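Local coordinates for protein ribosomal RNA small subunit methyltransferase E (Thermotoga maritima, PDB 1Z85) that probably methylates the N3 position of a uridine in the 16S rRNA of the assembled 30S ribosomal subunit, with S-adenosyl-L-methionine as methyl donor, at residues 31-34 with 35-39; 103-106 with 107-110; 125-128 with 129-132. One frame throughout, in Å; residues are numbered along the deposited sequence.

Contact 1. Residues 31-34 with 35-39; sequences REAH and HMRVV
Glu32 O is gripped by two backbone N-H groups of the next helical turn: Met36 N gives it the sound bond, at 3.0 Å from Glu32 O, and His35 N adds a weak, strongly bent one. The selenomethionine chain of Met36 also touches this oxygen, CG at 3.4 Å from Glu32 O, then runs out, extended, onto Phe17, Leu41 and Leu64. The side chains of Glu32 and His35 run side by side in the same direction, with carboxylate and ring planes nearly perpendicular. OE1, hydrogen-bonded to Tyr18 N, is only a near neighbour of the imidazole edge, 4.0 Å from His35 ND1. They are joined through a third group: Lys140 of helix 128-142 makes a salt bridge to Glu32 OE2 and a hydrogen bond to His35 ND1, while Arg136 adds a second salt bridge to OE2. This short helix, 30-38, belongs to the PUA domain and packs on strands 16-22 and 55-64; the charged side chains of Glu32 and Arg31 tie it to helix 128-142 of the methyltransferase domain. Arg37 folds back, bent at chi3 (-55°), and lays one guanidinium face over Ala33 O, which sits toward the rim and takes no hydrogen bond from NH1; NH1 touches Ala33 CB at 3.7 Å. Arg37 N bonds that same oxygen at 3.1 Å from Ala33 O, and the guanidinium nitrogens have weak bonds to the carbonyls of Lys65 and Lys66. Val38, one turn after His34, brings CG2 obliquely to its ring, 4.1 Å from His34 CE1.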
ATOM      1  N   ARG B  31      -3.020   1.371  28.963  1.00 48.53           N
ATOM      2  CA  ARG B  31      -3.102   1.803  27.591  1.00 47.63           C
ATOM      3  C   ARG B  31      -4.542   2.002  27.167  1.00 46.94           C
ATOM      4  O   ARG B  31      -4.862   3.029  26.589  1.00 47.18           O
ATOM      5  CB  ARG B  31      -2.400   0.780  26.707  1.00 49.50           C
ATOM      6  CG  ARG B  31      -2.698   0.906  25.233  1.00 53.62           C
ATOM      7  CD  ARG B  31      -1.742   0.051  24.437  1.00 48.43           C
ATOM      8  NE  ARG B  31      -0.428   0.644  24.520  1.00 44.05           N
ATOM      9  CZ  ARG B  31       0.099   1.478  23.623  1.00 52.67           C
ATOM     10  NH1 ARG B  31      -0.541   1.813  22.494  1.00 48.98           N
ATOM     11  NH2 ARG B  31       1.318   1.946  23.846  1.00 46.57           N
ATOM     12  N   GLU B  32      -5.412   1.042  27.477  1.00 46.54           N
ATOM     13  CA  GLU B  32      -6.832   1.152  27.102  1.00 46.91           C
ATOM     14  C   GLU B  32      -7.541   2.249  27.867  1.00 45.68           C
ATOM     15  O   GLU B  32      -8.352   2.965  27.283  1.00 47.71           O
ATOM     16  CB  GLU B  32      -7.622  -0.150  27.320  1.00 46.27           C
ATOM     17  CG  GLU B  32      -7.265  -1.300  26.422  1.00 52.58           C
ATOM     18  CD  GLU B  32      -7.309  -0.965  24.923  1.00 55.31           C
ATOM     19  OE1 GLU B  32      -8.425  -0.825  24.358  1.00 48.49           O
ATOM     20  OE2 GLU B  32      -6.212  -0.855  24.324  1.00 49.94           O
ATOM     21  N   ALA B  33      -7.269   2.373  29.162  1.00 43.60           N
ATOM     22  CA  ALA B  33      -7.926   3.413  29.949  1.00 44.66           C
ATOM     23  C   ALA B  33      -7.631   4.811  29.400  1.00 45.63           C
ATOM     24  O   ALA B  33      -8.497   5.685  29.459  1.00 48.28           O
ATOM     25  CB  ALA B  33      -7.538   3.324  31.422  1.00 43.26           C
ATOM     26  N   HIS B  34      -6.416   5.035  28.904  1.00 44.88           N
ATOM     27  CA  HIS B  34      -6.080   6.311  28.278  1.00 47.83           C
ATOM     28  C   HIS B  34      -6.893   6.540  27.011  1.00 49.66           C
ATOM     29  O   HIS B  34      -7.296   7.656  26.736  1.00 51.70           O
ATOM     30  CB  HIS B  34      -4.585   6.397  27.941  1.00 49.12           C
ATOM     31  CG  HIS B  34      -4.190   7.688  27.279  1.00 51.48           C
ATOM     32  ND1 HIS B  34      -3.857   7.770  25.941  1.00 57.39           N
ATOM     33  CD2 HIS B  34      -4.105   8.949  27.764  1.00 57.15           C
ATOM     34  CE1 HIS B  34      -3.567   9.021  25.636  1.00 53.93           C
ATOM     35  NE2 HIS B  34      -3.707   9.756  26.724  1.00 59.36           N
ATOM     36  N   HIS B  35      -7.133   5.473  26.254  1.00 52.50           N
ATOM     37  CA  HIS B  35      -7.847   5.546  24.969  1.00 53.79           C
ATOM     38  C   HIS B  35      -9.302   5.846  25.241  1.00 50.62           C
ATOM     39  O   HIS B  35      -9.940   6.537  24.468  1.00 48.77           O
ATOM     40  CB  HIS B  35      -7.595   4.244  24.146  1.00 57.14           C
ATOM     41  CG  HIS B  35      -8.521   4.015  22.976  1.00 66.34           C
ATOM     42  ND1 HIS B  35      -8.817   2.745  22.512  1.00 72.49           N
ATOM     43  CD2 HIS B  35      -9.199   4.873  22.171  1.00 72.07           C
ATOM     44  CE1 HIS B  35      -9.646   2.830  21.485  1.00 74.06           C
ATOM     45  NE2 HIS B  35      -9.895   4.110  21.259  1.00 76.45           N
HETATM   46  N   MSE B  36      -9.808   5.368  26.369  1.00 50.28           N
HETATM   47  CA  MSE B  36     -11.197   5.636  26.772  1.00 53.66           C
HETATM   48  C   MSE B  36     -11.385   7.082  27.241  1.00 49.94           C
HETATM   49  O   MSE B  36     -12.371   7.711  26.899  1.00 48.95           O
HETATM   50  CB  MSE B  36     -11.632   4.679  27.878  1.00 52.89           C
HETATM   51  CG  MSE B  36     -11.729   3.217  27.438  1.00 56.83           C
HETATM   52 SE   MSE B  36     -12.212   1.956  28.912  1.00 65.13          SE
HETATM   53  CE  MSE B  36     -12.547   0.257  27.813  1.00 61.75           C
ATOM     54  N   ARG B  37     -10.429   7.590  28.015  1.00 49.31           N
ATOM     55  CA  ARG B  37     -10.405   9.006  28.425  1.00 50.17           C
ATOM     56  C   ARG B  37     -10.286   9.983  27.259  1.00 48.86           C
ATOM     57  O   ARG B  37     -10.768  11.115  27.341  1.00 49.28           O
ATOM     58  CB  ARG B  37      -9.260   9.278  29.403  1.00 48.85           C
ATOM     59  CG  ARG B  37      -9.672   9.206  30.854  1.00 53.78           C
ATOM     60  CD  ARG B  37      -8.544   9.684  31.776  1.00 53.45           C
ATOM     61  NE  ARG B  37      -7.287   8.961  31.545  1.00 54.58           N
ATOM     62  CZ  ARG B  37      -7.088   7.664  31.799  1.00 55.50           C
ATOM     63  NH1 ARG B  37      -8.068   6.886  32.283  1.00 55.13           N
ATOM     64  NH2 ARG B  37      -5.889   7.134  31.554  1.00 58.75           N
ATOM     65  N   VAL B  38      -9.630   9.547  26.193  1.00 48.46           N
ATOM     66  CA  VAL B  38      -9.541  10.315  24.952  1.00 48.46           C
ATOM     67  C   VAL B  38     -10.922  10.409  24.274  1.00 50.60           C
ATOM     68  O   VAL B  38     -11.390  11.505  23.964  1.00 51.79           O
ATOM     69  CB  VAL B  38      -8.436   9.722  24.033  1.00 47.67           C
ATOM     70  CG1 VAL B  38      -8.859   9.637  22.560  1.00 47.79           C
ATOM     71  CG2 VAL B  38      -7.139  10.509  24.213  1.00 47.22           C
ATOM     72  N   VAL B  39     -11.587   9.272  24.090  1.00 52.33           N
ATOM     73  CA  VAL B  39     -12.989   9.239  23.634  1.00 52.77           C
ATOM     74  C   VAL B  39     -13.947   9.821  24.713  1.00 52.41           C
ATOM     75  O   VAL B  39     -15.150  10.026  24.466  1.00 52.75           O
ATOM     76  CB  VAL B  39     -13.380   7.782  23.203  1.00 53.13           C
ATOM     77  CG1 VAL B  39     -14.880   7.636  22.941  1.00 58.06           C
ATOM     78  CG2 VAL B  39     -12.601   7.384  21.958  1.00 54.64           C
TER

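Contact 2. Residues 103-106 with 107-110; sequences IEKC and VELG
Bends at chi2 (38°) and chi3 shape the chain of Lys105, which runs outward from the helix beside Glu108, itself extended beyond CG and pointing the same way. Lys105 NZ thereby arrives 2.9 Å from Glu108 OE1, a salt bridge one turn apart whose hydrogen bond is weak in geometry; Lys105 CE lies close to the same oxygen, at 3.1 Å from Glu108 OE1. The other carboxylate oxygen, OE2, is taken by the second subunit, where it accepts from the backbone N of Arg215 and is hydrogen-bonded to Thr218 OG1. Beyond the pair, Leu109 lays CB and CG against the Lys105 carbonyl, CG 3.2 Å from Lys105 O, and Leu109 N bonds that oxygen at 2.9 Å from Lys105 O. On another side of the helix Val107 sets CG2 over the preceding turn, 3.4 Å from Ile103 O, and packs on Ala138 and Pro148. The helix, 96-108, is the crossover of a beta-alpha-beta unit between strands 87-92 and 113-117 of the parallel sheet, and Cys106 faces that sheet at Ile114. Its C-terminal end is a Schellman motif: Val111 N returns to Cys106 O, Gly110 N makes a weak bond to Val107 O, and Gly110 holds the positive phi (74°) of the C-prime position. Glu108 is buried, so the ammonium of Lys105 and the donors of the neighbouring subunit together would stabilise its negative charge, and a carboxylate shared in this way couples the end of the helix to the dimer interface.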
ATOM      1  N   ILE B 103       3.921  -5.821  10.233  1.00 38.48           N
ATOM      2  CA  ILE B 103       2.982  -6.307  11.217  1.00 37.00           C
ATOM      3  C   ILE B 103       1.558  -5.748  11.053  1.00 39.82           C
ATOM      4  O   ILE B 103       0.585  -6.479  11.186  1.00 39.61           O
ATOM      5  CB  ILE B 103       3.422  -5.892  12.620  1.00 38.79           C
ATOM      6  CG1 ILE B 103       4.790  -6.493  12.975  1.00 41.42           C
ATOM      7  CG2 ILE B 103       2.408  -6.339  13.654  1.00 36.39           C
ATOM      8  CD1 ILE B 103       5.420  -5.814  14.200  1.00 44.22           C
ATOM      9  N   GLU B 104       1.437  -4.457  10.796  1.00 35.91           N
ATOM     10  CA  GLU B 104       0.105  -3.825  10.637  1.00 39.09           C
ATOM     11  C   GLU B 104      -0.641  -4.393   9.455  1.00 38.42           C
ATOM     12  O   GLU B 104      -1.857  -4.664   9.500  1.00 39.60           O
ATOM     13  CB  GLU B 104       0.249  -2.305  10.519  1.00 38.58           C
ATOM     14  CG  GLU B 104       0.370  -1.593  11.902  1.00 55.52           C
ATOM     15  CD  GLU B 104       0.700  -0.062  11.886  1.00 52.28           C
ATOM     16  OE1 GLU B 104       0.784   0.597  10.810  1.00 67.06           O
ATOM     17  OE2 GLU B 104       0.923   0.451  13.014  1.00 69.16           O
ATOM     18  N   LYS B 105       0.095  -4.569   8.376  1.00 41.83           N
ATOM     19  CA  LYS B 105      -0.425  -5.189   7.138  1.00 39.23           C
ATOM     20  C   LYS B 105      -0.788  -6.605   7.303  1.00 39.26           C
ATOM     21  O   LYS B 105      -1.775  -7.056   6.738  1.00 37.53           O
ATOM     22  CB  LYS B 105       0.593  -5.042   6.013  1.00 41.73           C
ATOM     23  CG  LYS B 105       0.466  -3.714   5.226  1.00 45.41           C
ATOM     24  CD  LYS B 105       0.133  -2.538   6.130  1.00 53.72           C
ATOM     25  CE  LYS B 105      -0.826  -1.587   5.518  1.00 46.93           C
ATOM     26  NZ  LYS B 105      -1.392  -0.615   6.539  1.00 59.57           N
ATOM     27  N   CYS B 106      -0.012  -7.348   8.069  1.00 41.48           N
ATOM     28  CA  CYS B 106      -0.407  -8.721   8.413  1.00 39.72           C
ATOM     29  C   CYS B 106      -1.749  -8.830   9.145  1.00 44.07           C
ATOM     30  O   CYS B 106      -2.546  -9.727   8.878  1.00 43.82           O
ATOM     31  CB  CYS B 106       0.654  -9.370   9.292  1.00 47.33           C
ATOM     32  SG  CYS B 106       2.123  -9.912   8.422  1.00 45.57           S
ATOM     33  N   VAL B 107      -2.007  -7.941  10.095  1.00 43.84           N
ATOM     34  CA  VAL B 107      -3.346  -7.886  10.738  1.00 40.85           C
ATOM     35  C   VAL B 107      -4.389  -7.592   9.708  1.00 38.86           C
ATOM     36  O   VAL B 107      -5.406  -8.264   9.602  1.00 36.04           O
ATOM     37  CB  VAL B 107      -3.425  -6.768  11.834  1.00 41.26           C
ATOM     38  CG1 VAL B 107      -4.788  -6.691  12.468  1.00 39.63           C
ATOM     39  CG2 VAL B 107      -2.361  -6.969  12.900  1.00 43.31           C
ATOM     40  N   GLU B 108      -4.136  -6.552   8.945  1.00 38.08           N
ATOM     41  CA  GLU B 108      -5.060  -6.080   7.963  1.00 41.03           C
ATOM     42  C   GLU B 108      -5.480  -7.083   6.909  1.00 38.73           C
ATOM     43  O   GLU B 108      -6.627  -7.114   6.511  1.00 39.22           O
ATOM     44  CB  GLU B 108      -4.439  -4.883   7.234  1.00 41.87           C
ATOM     45  CG  GLU B 108      -5.415  -3.885   6.910  1.00 49.36           C
ATOM     46  CD  GLU B 108      -4.878  -2.779   6.032  1.00 55.62           C
ATOM     47  OE1 GLU B 108      -3.707  -2.386   6.192  1.00 49.56           O
ATOM     48  OE2 GLU B 108      -5.678  -2.315   5.197  1.00 50.09           O
ATOM     49  N   LEU B 109      -4.521  -7.854   6.434  1.00 37.16           N
ATOM     50  CA  LEU B 109      -4.674  -8.783   5.322  1.00 36.86           C
ATOM     51  C   LEU B 109      -5.006 -10.204   5.738  1.00 37.13           C
ATOM     52  O   LEU B 109      -4.843 -11.155   4.946  1.00 35.91           O
ATOM     53  CB  LEU B 109      -3.382  -8.811   4.468  1.00 37.77           C
ATOM     54  CG  LEU B 109      -3.056  -7.445   3.822  1.00 35.08           C
ATOM     55  CD1 LEU B 109      -1.698  -7.423   3.171  1.00 32.08           C
ATOM     56  CD2 LEU B 109      -4.134  -7.079   2.817  1.00 37.72           C
ATOM     57  N   GLY B 110      -5.451 -10.377   6.963  1.00 38.01           N
ATOM     58  CA  GLY B 110      -5.925 -11.678   7.392  1.00 39.64           C
ATOM     59  C   GLY B 110      -4.886 -12.760   7.647  1.00 43.44           C
ATOM     60  O   GLY B 110      -5.215 -13.946   7.723  1.00 43.17           O
TER

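Contact 3. Residues 125-128 with 129-132; sequences EISL and DKAK
Ile126 reaches forward from the loop with CD1 and overlaps the methyl of Ala131, 4.0 Å from Ala131 CB, over the first turn of helix 128-142. Its chain is directed there by CG1 standing opposite the backbone N (chi1 -171°), and Phe116 lies against both residues, from strand 113-117 of the parallel sheet. Ser127 is the N-cap: OG takes a weak bond from Lys130 N at 3.4 Å from Ser127 OG. Its carbonyl oxygen does more, accepting a sound bond from Ala131 N, 3.0 Å from Ser127 O, and a weak, bent one from Lys130 N. The chain of Lys130, bent at chi3 and chi4, curls back over the cap, with NZ 3.7 Å from Ser127 CB. Leu128 O is bonded by Lys132 N at 3.1 Å from Leu128 O, while Lys132 CG presses on the same oxygen, 3.3 Å from Leu128 O. Both Leu128 and Lys132 also meet Val150 of strand 149-152, so the start of the helix sits over the edge of the sheet. The serine hydroxyl thus caps Lys130 N, though weakly, while the Ser127 carbonyl starts the regular helical bonding at Ala131 N, and Asp129, close to the N-terminal end, would probably be stabilised in its charged form by the helix dipole.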
ATOM      1  N   GLU B 125      16.846  -6.054  16.683  1.00 40.28           N
ATOM      2  CA  GLU B 125      16.121  -6.878  17.628  1.00 40.58           C
ATOM      3  C   GLU B 125      14.722  -6.340  17.637  1.00 36.87           C
ATOM      4  O   GLU B 125      14.504  -5.189  17.265  1.00 37.02           O
ATOM      5  CB  GLU B 125      16.706  -6.770  19.046  1.00 43.50           C
ATOM      6  CG  GLU B 125      18.198  -7.204  19.250  1.00 45.26           C
ATOM      7  CD  GLU B 125      18.482  -8.753  19.060  1.00 53.01           C
ATOM      8  OE1 GLU B 125      17.621  -9.606  19.339  1.00 49.92           O
ATOM      9  OE2 GLU B 125      19.610  -9.122  18.618  1.00 41.31           O
ATOM     10  N   ILE B 126      13.793  -7.156  18.103  1.00 35.40           N
ATOM     11  CA  ILE B 126      12.407  -6.759  18.337  1.00 36.68           C
ATOM     12  C   ILE B 126      11.980  -7.119  19.747  1.00 39.16           C
ATOM     13  O   ILE B 126      12.350  -8.202  20.274  1.00 43.20           O
ATOM     14  CB  ILE B 126      11.427  -7.372  17.287  1.00 35.28           C
ATOM     15  CG1 ILE B 126      10.024  -6.780  17.408  1.00 39.61           C
ATOM     16  CG2 ILE B 126      11.331  -8.861  17.357  1.00 38.04           C
ATOM     17  CD1 ILE B 126       9.220  -7.094  16.183  1.00 49.72           C
ATOM     18  N   SER B 127      11.216  -6.213  20.356  1.00 36.38           N
ATOM     19  CA  SER B 127      10.485  -6.500  21.599  1.00 37.04           C
ATOM     20  C   SER B 127       9.120  -7.137  21.244  1.00 40.80           C
ATOM     21  O   SER B 127       8.261  -6.511  20.607  1.00 39.18           O
ATOM     22  CB  SER B 127      10.232  -5.237  22.406  1.00 36.42           C
ATOM     23  OG  SER B 127       9.301  -5.503  23.488  1.00 40.56           O
ATOM     24  N   LEU B 128       8.935  -8.381  21.633  1.00 36.53           N
ATOM     25  CA  LEU B 128       7.716  -9.088  21.350  1.00 38.29           C
ATOM     26  C   LEU B 128       6.513  -8.442  22.002  1.00 38.28           C
ATOM     27  O   LEU B 128       5.438  -8.440  21.438  1.00 39.93           O
ATOM     28  CB  LEU B 128       7.845 -10.551  21.768  1.00 40.11           C
ATOM     29  CG  LEU B 128       7.078 -11.546  20.925  1.00 50.06           C
ATOM     30  CD1 LEU B 128       7.715 -11.692  19.543  1.00 50.28           C
ATOM     31  CD2 LEU B 128       6.994 -12.883  21.657  1.00 50.44           C
ATOM     32  N   ASP B 129       6.687  -7.810  23.153  1.00 39.05           N
ATOM     33  CA  ASP B 129       5.589  -7.047  23.746  1.00 38.65           C
ATOM     34  C   ASP B 129       5.194  -5.825  22.930  1.00 39.74           C
ATOM     35  O   ASP B 129       4.006  -5.473  22.869  1.00 41.54           O
ATOM     36  CB  ASP B 129       5.960  -6.637  25.176  1.00 39.18           C
ATOM     37  CG  ASP B 129       5.907  -7.819  26.165  1.00 42.29           C
ATOM     38  OD1 ASP B 129       5.538  -8.966  25.790  1.00 53.28           O
ATOM     39  OD2 ASP B 129       6.250  -7.591  27.338  1.00 43.00           O
ATOM     40  N   LYS B 130       6.168  -5.194  22.275  1.00 41.73           N
ATOM     41  CA  LYS B 130       5.879  -4.054  21.417  1.00 42.88           C
ATOM     42  C   LYS B 130       5.126  -4.517  20.205  1.00 40.85           C
ATOM     43  O   LYS B 130       4.180  -3.867  19.796  1.00 37.40           O
ATOM     44  CB  LYS B 130       7.150  -3.282  21.024  1.00 47.66           C
ATOM     45  CG  LYS B 130       6.906  -1.850  20.384  1.00 46.85           C
ATOM     46  CD  LYS B 130       8.224  -1.033  20.173  1.00 52.24           C
ATOM     47  CE  LYS B 130       9.005  -0.748  21.493  1.00 67.14           C
ATOM     48  NZ  LYS B 130      10.295  -1.550  21.753  1.00 62.66           N
ATOM     49  N   ALA B 131       5.528  -5.646  19.630  1.00 37.91           N
ATOM     50  CA  ALA B 131       4.868  -6.177  18.449  1.00 38.36           C
ATOM     51  C   ALA B 131       3.387  -6.516  18.752  1.00 40.51           C
ATOM     52  O   ALA B 131       2.481  -6.170  17.987  1.00 43.26           O
ATOM     53  CB  ALA B 131       5.614  -7.371  17.956  1.00 39.87           C
ATOM     54  N   LYS B 132       3.140  -7.098  19.908  1.00 39.67           N
ATOM     55  CA  LYS B 132       1.765  -7.325  20.358  1.00 40.37           C
ATOM     56  C   LYS B 132       0.932  -6.062  20.508  1.00 37.54           C
ATOM     57  O   LYS B 132      -0.265  -6.060  20.234  1.00 38.68           O
ATOM     58  CB  LYS B 132       1.780  -8.048  21.697  1.00 38.68           C
ATOM     59  CG  LYS B 132       2.349  -9.481  21.669  1.00 45.14           C
ATOM     60  CD  LYS B 132       2.273 -10.125  23.059  1.00 44.56           C
ATOM     61  CE  LYS B 132       3.098 -11.439  23.143  1.00 57.50           C
ATOM     62  NZ  LYS B 132       2.363 -12.586  22.528  1.00 62.53           N
TER

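In chain order, contact 1 occupies helix 30-38 of the PUA domain, contact 2 the last turns of helix 96-108 and contact 3 the loop end and first turn of helix 128-142, the last two in the methyltransferase domain of alpha/beta-knot (SPOUT) type. Contacts 2 and 3 have centres about 16 Å apart and touch where Ile103 CD1 meets Ala131 CB at 4.1 Å, so their helices pack together beside the parallel sheet. Contact 1 lies about 23 Å and 22 Å, centre to centre, from contacts 2 and 3, without touching either. Helix 128-142 links the domains: it begins in contact 3, meets Ile103 and Val107 of contact 2, and binds Arg31 and Glu32 of contact 1.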